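Synaptic vesicle membrane protein VAT-1 homolog-like (Homo sapiens, PDB 4A27) is of unconfirmed activity but probably acts as an oxidoreductase of the quinone oxidoreductase branch of the zinc-containing alcohol dehydrogenase family. Local coordinates at residues V88-N93 with E106-I111; E32-V37 with V100-V105; E67-V72 with S118-F123; N126-Y131 with G295-L300; P311-L316 with K337-V342. All coordinates share one frame; numbering follows the deposited sequence.

Contact 1: residues V88-N93 with E106-I111; sequences VMAFVN and EFVYKI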
# COMPACT_ATOMS: atom_id res chain seq x y z
N VAL A 88 -30.16 12.96 6.80
CA VAL A 88 -28.91 12.74 6.07
C VAL A 88 -27.67 13.24 6.81
O VAL A 88 -27.76 14.05 7.74
CB VAL A 88 -28.99 13.43 4.73
CG1 VAL A 88 -30.12 12.79 3.93
CG2 VAL A 88 -29.21 14.97 4.96
N MET A 89 -26.52 12.76 6.37
CA MET A 89 -25.25 13.32 6.75
C MET A 89 -24.53 13.65 5.46
O MET A 89 -24.85 13.08 4.41
CB MET A 89 -24.44 12.34 7.61
CG MET A 89 -24.05 11.06 6.90
SD MET A 89 -23.29 9.81 8.01
CE MET A 89 -23.39 8.35 6.94
N ALA A 90 -23.56 14.55 5.52
CA ALA A 90 -23.06 15.10 4.28
C ALA A 90 -21.74 15.77 4.46
O ALA A 90 -21.45 16.28 5.54
CB ALA A 90 -24.08 16.12 3.68
N PHE A 91 -20.92 15.71 3.41
CA PHE A 91 -19.69 16.46 3.35
C PHE A 91 -20.04 17.75 2.63
O PHE A 91 -20.88 17.75 1.73
CB PHE A 91 -18.62 15.75 2.51
CG PHE A 91 -18.04 14.51 3.15
CD1 PHE A 91 -17.13 14.61 4.18
CD2 PHE A 91 -18.37 13.24 2.69
CE1 PHE A 91 -16.60 13.47 4.74
CE2 PHE A 91 -17.84 12.10 3.26
CZ PHE A 91 -16.94 12.22 4.26
N VAL A 92 -19.37 18.82 2.95
CA VAL A 92 -19.63 20.05 2.25
C VAL A 92 -18.33 20.82 2.23
O VAL A 92 -17.55 20.77 3.19
CB VAL A 92 -20.83 20.81 2.88
CG1 VAL A 92 -20.59 21.14 4.29
CG2 VAL A 92 -21.11 22.10 2.08
N ASN A 93 -18.05 21.45 1.10
CA ASN A 93 -16.77 22.11 0.90
C ASN A 93 -16.88 23.48 1.52
O ASN A 93 -17.15 24.46 0.85
CB ASN A 93 -16.41 22.17 -0.60
CG ASN A 93 -14.94 22.54 -0.86
OD1 ASN A 93 -14.15 22.72 0.06
ND2 ASN A 93 -14.59 22.64 -2.13
N GLU A 106 -23.84 13.93 -4.60
CA GLU A 106 -22.87 12.85 -4.48
C GLU A 106 -22.20 12.83 -3.11
O GLU A 106 -21.64 11.81 -2.74
CB GLU A 106 -21.84 12.79 -5.62
CG GLU A 106 -20.97 14.00 -5.82
CD GLU A 106 -21.58 15.02 -6.76
OE1 GLU A 106 -22.83 14.98 -6.99
OE2 GLU A 106 -20.81 15.88 -7.25
N PHE A 107 -22.29 13.93 -2.35
CA PHE A 107 -21.72 14.00 -1.02
C PHE A 107 -22.71 13.81 0.13
O PHE A 107 -22.41 14.09 1.29
CB PHE A 107 -21.01 15.33 -0.84
CG PHE A 107 -20.02 15.61 -1.90
CD1 PHE A 107 -19.00 14.69 -2.18
CD2 PHE A 107 -20.12 16.77 -2.66
CE1 PHE A 107 -18.06 14.96 -3.17
CE2 PHE A 107 -19.21 17.05 -3.66
CZ PHE A 107 -18.18 16.15 -3.93
N VAL A 108 -23.89 13.29 -0.19
CA VAL A 108 -24.95 13.16 0.79
C VAL A 108 -25.30 11.71 1.00
O VAL A 108 -25.33 10.94 0.04
CB VAL A 108 -26.24 13.95 0.36
CG1 VAL A 108 -27.29 13.86 1.45
CG2 VAL A 108 -25.90 15.40 0.08
N TYR A 109 -25.60 11.34 2.23
CA TYR A 109 -25.87 9.94 2.55
C TYR A 109 -27.00 9.88 3.52
O TYR A 109 -27.02 10.58 4.52
CB TYR A 109 -24.64 9.24 3.15
CG TYR A 109 -23.37 9.65 2.48
CD1 TYR A 109 -22.91 9.01 1.35
CD2 TYR A 109 -22.64 10.72 2.97
CE1 TYR A 109 -21.74 9.43 0.73
CE2 TYR A 109 -21.50 11.13 2.35
CZ TYR A 109 -21.06 10.52 1.22
OH TYR A 109 -19.87 10.94 0.63
N LYS A 110 -27.96 9.03 3.20
CA LYS A 110 -29.11 8.80 4.05
C LYS A 110 -28.66 8.09 5.27
O LYS A 110 -27.86 7.17 5.19
CB LYS A 110 -30.11 7.91 3.32
CG LYS A 110 -30.74 8.54 2.11
CD LYS A 110 -31.88 7.67 1.63
CE LYS A 110 -32.64 8.31 0.49
NZ LYS A 110 -33.75 7.42 0.05
N ILE A 111 -29.17 8.49 6.42
CA ILE A 111 -28.81 7.82 7.64
C ILE A 111 -29.95 6.92 8.13
O ILE A 111 -31.12 7.14 7.85
CB ILE A 111 -28.27 8.80 8.75
CG1 ILE A 111 -29.34 9.81 9.19
CG2 ILE A 111 -27.01 9.51 8.25
CD1 ILE A 111 -28.89 10.78 10.29
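Tyr109 pairs with Met89 and reaches diagonally along the strand to Phe91, and its side chain shows how one residue can serve two neighbours. Its CB, at the root, is met by the methyl end of Met89, with CE 4.1 Å from Tyr109 CB. Further out, Tyr109 CD2 comes within 3.5 Å of the carbonyl oxygen Met89 O. Beyond it the ring reaches Phe91, Tyr109 CE2 lying 3.8 Å from Phe91 CD2. At the tip, Tyr109 OH sits 3.4 Å from Phe91 CD2, in the plane of the Phe91 ring and at its edge, so the two aromatic groups meet rim against rim and do not stack. A chi1 of -40°, with CG beside the backbone N, lays the ring along the partner strand. Replacing the tyrosine by an alanine would probably leave the CD2/CE2 edge of Phe91 without its hydroxyl neighbour and open a gap between Phe91 and Val297 of helix 290-305. Below the rings, Met89 and Tyr109 exchange two backbone hydrogen bonds, each 2.9 Å between the N of one and the O of the other, and Phe91 N adds a third to Phe107 O. Met89 CG also touches Ile111 CG2 at 3.6 Å. On the reverse face Val88 CB rests on Val108 CG1. Helix 290-305 packs on Tyr109 through Ile293 and Val297. Such antiparallel pairing of short strands belongs to the GroES-like domain of the medium-chain dehydrogenases.

Contact 2: residues E32-V37 with V100-V105; sequences ELKIRV and VVCTPV. With EDO (1,2-ethanediol), chain D.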
# COMPACT_ATOMS: atom_id res chain seq x y z
N GLU A 32 -27.96 19.46 -6.60
CA GLU A 32 -27.67 19.73 -5.18
C GLU A 32 -28.92 19.43 -4.38
O GLU A 32 -30.00 19.30 -4.95
CB GLU A 32 -27.26 21.19 -4.96
CG GLU A 32 -25.95 21.58 -5.64
CD GLU A 32 -25.50 22.99 -5.23
OE1 GLU A 32 -26.36 23.82 -4.86
OE2 GLU A 32 -24.28 23.25 -5.28
N LEU A 33 -28.78 19.28 -3.07
CA LEU A 33 -29.94 19.41 -2.21
C LEU A 33 -29.66 20.39 -1.07
O LEU A 33 -28.51 20.78 -0.84
CB LEU A 33 -30.49 18.06 -1.75
CG LEU A 33 -29.56 17.01 -1.17
CD1 LEU A 33 -29.34 17.37 0.28
CD2 LEU A 33 -30.12 15.60 -1.31
N LYS A 34 -30.75 20.83 -0.44
CA LYS A 34 -30.73 21.79 0.63
C LYS A 34 -31.01 21.05 1.92
O LYS A 34 -31.99 20.30 2.00
CB LYS A 34 -31.83 22.83 0.37
CG LYS A 34 -31.90 23.97 1.38
CD LYS A 34 -33.14 24.84 1.08
CE LYS A 34 -33.37 25.97 2.09
NZ LYS A 34 -34.52 26.86 1.69
N ILE A 35 -30.15 21.29 2.92
CA ILE A 35 -30.20 20.58 4.20
C ILE A 35 -30.39 21.56 5.34
O ILE A 35 -29.65 22.56 5.46
CB ILE A 35 -28.87 19.74 4.49
CG1 ILE A 35 -28.68 18.62 3.48
CG2 ILE A 35 -28.95 19.15 5.91
CD1 ILE A 35 -27.34 17.84 3.55
N ARG A 36 -31.38 21.27 6.17
CA ARG A 36 -31.65 22.01 7.40
C ARG A 36 -30.76 21.35 8.44
O ARG A 36 -31.01 20.20 8.81
CB ARG A 36 -33.14 21.91 7.75
CG ARG A 36 -33.56 22.41 9.15
CD ARG A 36 -33.39 23.90 9.35
NE ARG A 36 -34.48 24.61 8.66
CZ ARG A 36 -34.85 25.86 8.88
NH1 ARG A 36 -34.23 26.62 9.79
NH2 ARG A 36 -35.85 26.37 8.18
N VAL A 37 -29.74 22.06 8.90
CA VAL A 37 -28.65 21.47 9.64
C VAL A 37 -29.03 21.28 11.08
O VAL A 37 -29.60 22.18 11.69
CB VAL A 37 -27.39 22.35 9.57
CG1 VAL A 37 -26.22 21.84 10.50
CG2 VAL A 37 -26.95 22.45 8.14
N VAL A 100 -28.52 26.26 7.48
CA VAL A 100 -28.86 25.64 6.19
C VAL A 100 -27.64 25.56 5.28
O VAL A 100 -26.79 26.47 5.25
CB VAL A 100 -30.02 26.42 5.45
CG1 VAL A 100 -30.40 25.74 4.16
CG2 VAL A 100 -31.28 26.56 6.33
N VAL A 101 -27.59 24.45 4.54
CA VAL A 101 -26.47 24.06 3.70
C VAL A 101 -27.00 23.49 2.39
O VAL A 101 -27.93 22.68 2.38
CB VAL A 101 -25.57 22.98 4.44
CG1 VAL A 101 -24.89 22.05 3.49
CG2 VAL A 101 -24.53 23.66 5.36
N CYS A 102 -26.39 23.88 1.28
CA CYS A 102 -26.62 23.23 0.01
C CYS A 102 -25.32 22.52 -0.39
O CYS A 102 -24.23 23.05 -0.19
CB CYS A 102 -27.06 24.25 -1.06
SG CYS A 102 -28.80 24.83 -0.84
N THR A 103 -25.44 21.30 -0.93
CA THR A 103 -24.26 20.52 -1.34
C THR A 103 -24.64 19.51 -2.45
O THR A 103 -25.78 19.00 -2.46
CB THR A 103 -23.61 19.77 -0.11
OG1 THR A 103 -22.25 19.38 -0.40
CG2 THR A 103 -24.44 18.55 0.30
N PRO A 104 -23.70 19.24 -3.38
CA PRO A 104 -23.99 18.28 -4.45
C PRO A 104 -24.39 16.91 -3.89
O PRO A 104 -23.83 16.45 -2.90
CB PRO A 104 -22.67 18.20 -5.21
CG PRO A 104 -22.00 19.50 -4.97
CD PRO A 104 -22.39 19.89 -3.56
N VAL A 105 -25.38 16.29 -4.52
CA VAL A 105 -25.97 15.07 -4.02
C VAL A 105 -24.96 13.91 -3.86
O VAL A 105 -25.19 12.99 -3.06
CB VAL A 105 -27.14 14.61 -4.95
CG1 VAL A 105 -26.58 14.05 -6.28
CG2 VAL A 105 -28.04 13.59 -4.26
C1 EDO D . -33.74 24.48 14.37
O1 EDO D . -33.29 23.41 13.52
C2 EDO D . -32.88 25.74 14.23
O2 EDO D . -32.73 26.09 12.84
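Val100 opens the walk by lying against Lys34 and Arg36: Val100 CG1 is 3.6 Å from Lys34 CG, while its CG2 sits over one face of the Arg36 guanidinium, displaced toward the rim. The charge of that group is taken up by a salt bridge from its NE to Glu73, and its NH1 makes only a weak bond to a 1,2-ethanediol molecule, probably from the crystallisation liquor. Val101 follows on the other face, where Val101 CG2 meets Val37 CG2 at 3.9 Å. Its backbone pairs with Ile35 both ways, Val101 O accepting from Ile35 N at 2.7 Å. Cys102 turns back to the Lys34 side, and Cys102 SG touches Lys34 CB at 3.8 Å. Lys34 has CG anti to its N (chi1 -177°) and an extended chain, which carries the ammonium past both neighbours to a salt bridge with Glu27. The pairing is that of two antiparallel strands in the GroES-like domain, 32-42 being a central strand that also borders 67-75. Thr103 makes the next two-way pair: Thr103 N to Leu33 O and Leu33 N to Thr103 O, both 3.1 Å. Its hydroxyl turns to Phe91 O. Pro104 lies beside Glu32, whose CG is 4.0 Å from Pro104 N while its OE1 bonds to the backbone N of Gln29. Val105, where the strand has ended, meets Leu33 at about a right angle, with Val105 CG2 4.1 Å from Leu33 CD2.

Contact 3: residues E67-V72 with S118-F123; sequences ECSGIV and SEAAAF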
# COMPACT_ATOMS: atom_id res chain seq x y z
N GLU A 67 -18.56 19.03 7.51
CA GLU A 67 -19.27 17.79 7.88
C GLU A 67 -20.48 18.21 8.66
O GLU A 67 -20.35 18.99 9.59
CB GLU A 67 -18.33 16.96 8.75
CG GLU A 67 -18.87 15.74 9.42
CD GLU A 67 -17.77 15.07 10.26
OE1 GLU A 67 -16.94 15.78 10.90
OE2 GLU A 67 -17.72 13.85 10.20
N CYS A 68 -21.66 17.73 8.29
CA CYS A 68 -22.85 18.07 8.98
C CYS A 68 -23.87 16.95 8.85
O CYS A 68 -23.69 16.00 8.07
CB CYS A 68 -23.43 19.38 8.43
SG CYS A 68 -24.16 19.19 6.74
N SER A 69 -24.95 17.06 9.63
CA SER A 69 -26.12 16.19 9.46
C SER A 69 -27.38 17.03 9.62
O SER A 69 -27.38 18.08 10.26
CB SER A 69 -26.12 15.04 10.47
OG SER A 69 -26.25 15.55 11.81
N GLY A 70 -28.46 16.58 9.00
CA GLY A 70 -29.72 17.27 9.16
C GLY A 70 -30.83 16.67 8.28
O GLY A 70 -30.78 15.49 7.91
N ILE A 71 -31.83 17.49 7.97
CA ILE A 71 -33.05 17.07 7.25
C ILE A 71 -33.11 17.74 5.87
O ILE A 71 -32.85 18.94 5.76
CB ILE A 71 -34.31 17.42 8.09
CG1 ILE A 71 -34.28 16.67 9.41
CG2 ILE A 71 -35.61 17.07 7.35
CD1 ILE A 71 -35.48 16.99 10.34
N VAL A 72 -33.31 16.93 4.83
CA VAL A 72 -33.51 17.44 3.48
C VAL A 72 -34.76 18.29 3.46
O VAL A 72 -35.89 17.81 3.71
CB VAL A 72 -33.65 16.33 2.42
CG1 VAL A 72 -33.86 16.94 1.03
CG2 VAL A 72 -32.45 15.41 2.43
N SER A 118 -26.52 13.93 16.16
CA SER A 118 -25.19 14.16 16.74
C SER A 118 -24.23 13.00 16.38
O SER A 118 -23.12 13.24 15.97
CB SER A 118 -25.25 14.39 18.26
OG SER A 118 -25.79 13.27 18.92
N GLU A 119 -24.67 11.76 16.49
CA GLU A 119 -23.86 10.63 15.98
C GLU A 119 -23.49 10.76 14.51
O GLU A 119 -22.37 10.40 14.11
CB GLU A 119 -24.63 9.32 16.11
CG GLU A 119 -24.39 8.55 17.35
CD GLU A 119 -25.10 7.19 17.33
OE1 GLU A 119 -26.32 7.13 17.04
OE2 GLU A 119 -24.44 6.18 17.60
N ALA A 120 -24.48 11.17 13.69
CA ALA A 120 -24.33 11.23 12.26
C ALA A 120 -23.29 12.27 11.83
O ALA A 120 -22.55 12.03 10.89
CB ALA A 120 -25.72 11.53 11.54
N ALA A 121 -23.23 13.40 12.54
CA ALA A 121 -22.24 14.45 12.25
C ALA A 121 -20.89 14.03 12.73
O ALA A 121 -19.91 14.70 12.48
CB ALA A 121 -22.62 15.78 12.95
N ALA A 122 -20.87 13.00 13.58
CA ALA A 122 -19.63 12.43 14.07
C ALA A 122 -19.09 11.32 13.20
O ALA A 122 -18.03 10.78 13.50
CB ALA A 122 -19.87 11.87 15.45
N PHE A 123 -19.89 10.89 12.22
CA PHE A 123 -19.67 9.63 11.50
C PHE A 123 -18.70 9.75 10.26
O PHE A 123 -17.63 9.16 10.26
CB PHE A 123 -21.03 9.09 11.07
CG PHE A 123 -21.02 7.67 10.66
CD1 PHE A 123 -21.00 6.67 11.62
CD2 PHE A 123 -21.03 7.31 9.32
CE1 PHE A 123 -21.00 5.33 11.25
CE2 PHE A 123 -21.04 5.96 8.95
CZ PHE A 123 -21.03 4.97 9.92
O HOH W 1 -16.29 12.28 11.73
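Glu67 and Ala121 form a close but unbonded meeting, the carboxylate carbon Glu67 CD lying 3.1 Å from Ala121 O. Glu67 OE2 and Ala121 O are both acceptors, 3.3 Å apart, with no hydrogen bond between them; what stabilises the pair must come from around it. A water supplies part of this, donating to Glu67 OE2 at 2.6 Å and, weakly, to Ala122 O. Along the strand, Ser69 turns its CB onto the helix, 3.7 Å from Ala120 CB, and Ser69 OG is 3.8 Å from Ala121 CB. The small side chains are consistent with the close approach of strand 67-75 of the GroES-like domain to helix 117-121, and the CA atoms of Cys68 and Ala121 lie 4.9 Å apart. In the next shell, Glu67 OE1 takes a salt bridge from Lys337 NZ and a hydrogen bond from Asn43 ND2, while Glu67 OE2 accepts from Met125 N. The carboxylate reaches them because CG is anti to the backbone N (chi1 171°) and the chain continues extended. A leucine in its place would probably strip Lys337 of its charge mate and leave the Met125 amide without this acceptor. Ser69 OG is bonded to Phe117 O, at the start of the same helix. Farther out, Ala39 of strand 32-42 touches both Ser69 and Ala121, and Ile339 packs on Ala121 from the neighbouring strand.

Contact 4: residues N126-Y131 with G295-L300; sequences NFVTAY and GVVEKL
Val128 and Leu300 are the pivot of the apolar contacts, Val128 CG2 lying 3.8 Å from Leu300 CD1, with the two side chains meeting at about a right angle. The same Val128 CG2 touches Val297 CG2 at 3.6 Å, and its other branch, CG1, comes 4.0 Å from Val296 CG1. Leu300 reaches back along the other helix too: Leu300 CD1 is 3.7 Å from Phe127 CB, and its CD2 sits at the edge of the Phe127 ring. Tyr131 runs antiparallel to the side chains of Val296 and Leu300, with Tyr131 CD1 3.7 Å from Val296 CG1 and the opposite ring atom CD2 3.9 Å from Leu300 CD2. Its CG is anti to the backbone N (chi1 -169°), which sends the ring out between the two. This is a helix-helix crossing, with segment axes 9.9 Å apart at 106°. Helix 124-137 precedes the first strand in sequence (145-148) of the parallel Rossmann sheet, and helix 290-305 comes after the last (274-278). A second kind of contact sets a hydroxyl against a methylene: Tyr131 OH lies 3.1 Å from Lys299 CD, a tight approach to the aliphatic stem and not to the ammonium, and no hydrogen bond joins 126-131 to 295-300. Outside the two segments, the Phe127 ring lies nearly parallel to that of Phe123, and Tyr131 meets Phe135 at about 50°.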
# COMPACT_ATOMS: atom_id res chain seq x y z
N ASN A 126 -14.46 10.87 10.31
CA ASN A 126 -13.62 9.96 11.07
C ASN A 126 -13.68 8.54 10.54
O ASN A 126 -12.62 7.89 10.37
CB ASN A 126 -13.93 9.98 12.57
CG ASN A 126 -13.57 11.31 13.24
OD1 ASN A 126 -12.84 12.12 12.70
ND2 ASN A 126 -14.09 11.52 14.44
N PHE A 127 -14.88 8.03 10.27
CA PHE A 127 -15.00 6.64 9.90
C PHE A 127 -14.58 6.37 8.45
O PHE A 127 -13.99 5.32 8.17
CB PHE A 127 -16.37 6.05 10.22
CG PHE A 127 -16.52 5.69 11.68
CD1 PHE A 127 -16.80 6.67 12.62
CD2 PHE A 127 -16.33 4.37 12.10
CE1 PHE A 127 -16.88 6.35 13.99
CE2 PHE A 127 -16.42 4.04 13.47
CZ PHE A 127 -16.71 5.04 14.40
N VAL A 128 -14.84 7.30 7.53
CA VAL A 128 -14.40 7.10 6.16
C VAL A 128 -12.85 7.16 6.15
O VAL A 128 -12.21 6.38 5.48
CB VAL A 128 -15.02 8.13 5.15
CG1 VAL A 128 -14.41 8.01 3.81
CG2 VAL A 128 -16.56 7.94 5.02
N THR A 129 -12.26 8.07 6.90
CA THR A 129 -10.80 8.17 6.92
C THR A 129 -10.20 6.84 7.39
O THR A 129 -9.29 6.28 6.79
CB THR A 129 -10.36 9.33 7.83
OG1 THR A 129 -10.82 10.55 7.26
CG2 THR A 129 -8.84 9.39 8.04
N ALA A 130 -10.72 6.37 8.50
CA ALA A 130 -10.28 5.12 9.10
C ALA A 130 -10.41 3.98 8.13
O ALA A 130 -9.49 3.20 7.93
CB ALA A 130 -11.12 4.86 10.36
N TYR A 131 -11.54 3.91 7.45
CA TYR A 131 -11.81 2.78 6.60
C TYR A 131 -10.88 2.81 5.39
O TYR A 131 -10.28 1.79 4.99
CB TYR A 131 -13.27 2.79 6.13
CG TYR A 131 -13.68 1.54 5.47
CD1 TYR A 131 -13.39 1.30 4.14
CD2 TYR A 131 -14.32 0.54 6.19
CE1 TYR A 131 -13.76 0.08 3.53
CE2 TYR A 131 -14.67 -0.63 5.60
CZ TYR A 131 -14.39 -0.87 4.26
OH TYR A 131 -14.80 -2.08 3.69
N GLY A 295 -19.23 3.94 -1.79
CA GLY A 295 -18.97 2.54 -1.47
C GLY A 295 -18.50 2.32 -0.04
O GLY A 295 -19.05 1.49 0.67
N VAL A 296 -17.50 3.09 0.39
CA VAL A 296 -17.05 3.04 1.79
C VAL A 296 -18.17 3.36 2.78
O VAL A 296 -18.41 2.60 3.72
CB VAL A 296 -15.87 4.02 2.01
CG1 VAL A 296 -15.53 4.20 3.52
CG2 VAL A 296 -14.68 3.53 1.18
N VAL A 297 -18.93 4.42 2.53
CA VAL A 297 -20.03 4.80 3.45
C VAL A 297 -21.11 3.71 3.56
O VAL A 297 -21.64 3.44 4.64
CB VAL A 297 -20.67 6.11 3.07
CG1 VAL A 297 -21.97 6.31 3.86
CG2 VAL A 297 -19.71 7.28 3.30
N GLU A 298 -21.41 3.08 2.43
CA GLU A 298 -22.40 2.01 2.43
C GLU A 298 -21.95 0.84 3.28
O GLU A 298 -22.73 0.32 4.11
CB GLU A 298 -22.71 1.54 1.01
CG GLU A 298 -23.52 2.54 0.20
CD GLU A 298 -23.79 2.09 -1.26
OE1 GLU A 298 -23.42 0.95 -1.63
OE2 GLU A 298 -24.39 2.86 -2.03
N LYS A 299 -20.69 0.45 3.15
CA LYS A 299 -20.15 -0.57 4.04
C LYS A 299 -20.10 -0.06 5.51
O LYS A 299 -20.45 -0.81 6.42
CB LYS A 299 -18.75 -1.02 3.60
CG LYS A 299 -18.69 -1.68 2.20
CD LYS A 299 -17.21 -1.92 1.77
CE LYS A 299 -16.98 -1.99 0.25
NZ LYS A 299 -15.71 -1.28 -0.17
N LEU A 300 -19.66 1.17 5.77
CA LEU A 300 -19.72 1.71 7.17
C LEU A 300 -21.16 1.62 7.75
O LEU A 300 -21.35 1.24 8.90
CB LEU A 300 -19.20 3.13 7.26
CG LEU A 300 -17.70 3.28 7.00
CD1 LEU A 300 -17.30 4.72 6.85
CD2 LEU A 300 -16.87 2.62 8.21

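Contact 5: residues P311-L316 with K337-V342; sequences PVVDSL and KLILDV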
# COMPACT_ATOMS: atom_id res chain seq x y z
N PRO A 311 -19.99 5.73 16.56
CA PRO A 311 -19.19 6.92 16.82
C PRO A 311 -19.15 7.25 18.31
O PRO A 311 -20.13 7.07 19.01
CB PRO A 311 -19.87 8.00 15.98
CG PRO A 311 -20.85 7.32 15.11
CD PRO A 311 -21.11 5.98 15.63
N VAL A 312 -17.99 7.70 18.78
CA VAL A 312 -17.76 8.07 20.18
C VAL A 312 -17.81 9.57 20.17
O VAL A 312 -17.02 10.21 19.47
CB VAL A 312 -16.37 7.63 20.68
CG1 VAL A 312 -16.07 8.23 22.09
CG2 VAL A 312 -16.27 6.08 20.78
N VAL A 313 -18.79 10.14 20.88
CA VAL A 313 -19.02 11.58 20.92
C VAL A 313 -18.45 12.14 22.23
O VAL A 313 -18.79 11.70 23.30
CB VAL A 313 -20.49 11.93 20.78
CG1 VAL A 313 -20.68 13.45 20.84
CG2 VAL A 313 -21.07 11.37 19.44
N ASP A 314 -17.54 13.09 22.13
CA ASP A 314 -16.92 13.65 23.35
C ASP A 314 -17.85 14.65 24.06
O ASP A 314 -17.98 14.62 25.29
CB ASP A 314 -15.66 14.37 22.96
CG ASP A 314 -14.99 15.07 24.15
OD1 ASP A 314 -14.41 14.38 24.99
OD2 ASP A 314 -15.05 16.29 24.23
N SER A 315 -18.47 15.54 23.29
CA SER A 315 -19.17 16.70 23.84
C SER A 315 -19.97 17.44 22.76
O SER A 315 -19.63 17.39 21.59
CB SER A 315 -18.17 17.65 24.48
OG SER A 315 -17.14 17.93 23.54
N LEU A 316 -21.03 18.10 23.19
CA LEU A 316 -21.91 18.89 22.34
C LEU A 316 -21.76 20.34 22.73
O LEU A 316 -21.74 20.65 23.90
CB LEU A 316 -23.34 18.46 22.61
CG LEU A 316 -23.66 17.00 22.33
CD1 LEU A 316 -25.13 16.73 22.77
CD2 LEU A 316 -23.46 16.60 20.90
N LYS A 337 -15.35 12.60 19.29
CA LYS A 337 -15.64 13.74 18.42
C LYS A 337 -16.30 14.90 19.14
O LYS A 337 -17.11 14.68 20.01
CB LYS A 337 -16.64 13.27 17.36
CG LYS A 337 -16.89 14.25 16.25
CD LYS A 337 -16.02 13.99 15.06
CE LYS A 337 -16.13 15.07 13.99
NZ LYS A 337 -15.37 14.77 12.76
N LEU A 338 -15.98 16.12 18.76
CA LEU A 338 -16.70 17.28 19.29
C LEU A 338 -17.72 17.65 18.24
O LEU A 338 -17.42 17.69 17.07
CB LEU A 338 -15.75 18.46 19.54
CG LEU A 338 -14.75 18.24 20.68
CD1 LEU A 338 -13.72 17.16 20.28
CD2 LEU A 338 -14.10 19.56 21.04
N ILE A 339 -18.93 17.96 18.68
CA ILE A 339 -20.02 18.26 17.80
C ILE A 339 -20.65 19.58 18.13
O ILE A 339 -20.89 19.88 19.29
CB ILE A 339 -21.15 17.22 17.99
CG1 ILE A 339 -20.69 15.88 17.45
CG2 ILE A 339 -22.41 17.71 17.28
CD1 ILE A 339 -20.18 15.98 16.00
N LEU A 340 -20.91 20.38 17.09
CA LEU A 340 -21.66 21.62 17.24
C LEU A 340 -23.13 21.23 17.10
O LEU A 340 -23.53 20.72 16.04
CB LEU A 340 -21.33 22.59 16.14
CG LEU A 340 -19.90 23.13 16.10
CD1 LEU A 340 -19.86 24.37 15.20
CD2 LEU A 340 -19.41 23.43 17.52
N ASP A 341 -23.90 21.43 18.14
CA ASP A 341 -25.31 21.05 18.16
C ASP A 341 -26.15 22.35 18.01
O ASP A 341 -26.22 23.16 18.93
CB ASP A 341 -25.58 20.34 19.48
CG ASP A 341 -26.98 19.86 19.61
OD1 ASP A 341 -27.88 20.50 19.02
OD2 ASP A 341 -27.18 18.87 20.34
N VAL A 342 -26.76 22.54 16.84
CA VAL A 342 -27.44 23.81 16.51
C VAL A 342 -28.58 24.18 17.52
O VAL A 342 -28.75 25.34 17.84
CB VAL A 342 -27.99 23.80 15.06
CG1 VAL A 342 -28.80 25.04 14.78
CG2 VAL A 342 -26.85 23.59 14.08
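The carboxylate of Asp314 lies beside Leu338, both side chains running in the same direction, with Asp314 OD2 4.1 Å from Leu338 CG. The same OD2 is met on its anti side by Ser315 OG at 2.7 Å, 28° out of the carboxylate plane, and it also takes a salt bridge from Arg328 NE; OD1 accepts from the amide of Ile335. The second carboxylate, on Asp341, has Leu316 near one oxygen, Leu316 CD1 being 3.8 Å from Asp341 OD2. Between them the backbones pair in parallel: Lys337 N gives to Val312 O at 2.9 Å, Asp314 N to Lys337 O at 2.7 Å, and Ile339 N to Ser315 O at 3.0 Å. The register slips by one residue between Val313 and Ser315, a beta bulge within the beta-alpha-beta unit of strand 313-317, helix 322-330 and strand 337-341. Leu316 CD2 packs on Ile339 CB at 3.8 Å. Lys337 bends at chi2 (95°), leading its ammonium away to Asn43 OD1 among others. The chemistry implies that Asp314 is likely to stay ionised, its rotation fixed by Arg328, Ser315 OG and the Ile335 amide, consistent with a link from the bulge to helix 322-330 and the loop after it.

Contacts 1, 2, 3 and 5 share one mixed sheet, and contact 4 adds a helical layer. Contacts 1 and 2 have centres about 8 Å apart and meet where Ala90 CB lies 3.7 Å from Ile35 CD1. Contact 1 is equally near contact 3, where Val88 N lies 2.8 Å from Gly70 O. Contact 3 reaches contact 5 through the Glu67-Lys337 salt bridge and through Phe123 CD1, 3.6 Å from Pro311 CG. Val297 ties contact 4 to Met89 and Tyr109 of contact 1, and Phe123 to Leu300 joins it to contact 3. Contacts 2 and 5, with centres about 21 Å apart, touch only through Val37 and Val342. The 1,2-ethanediol lies at contact 2.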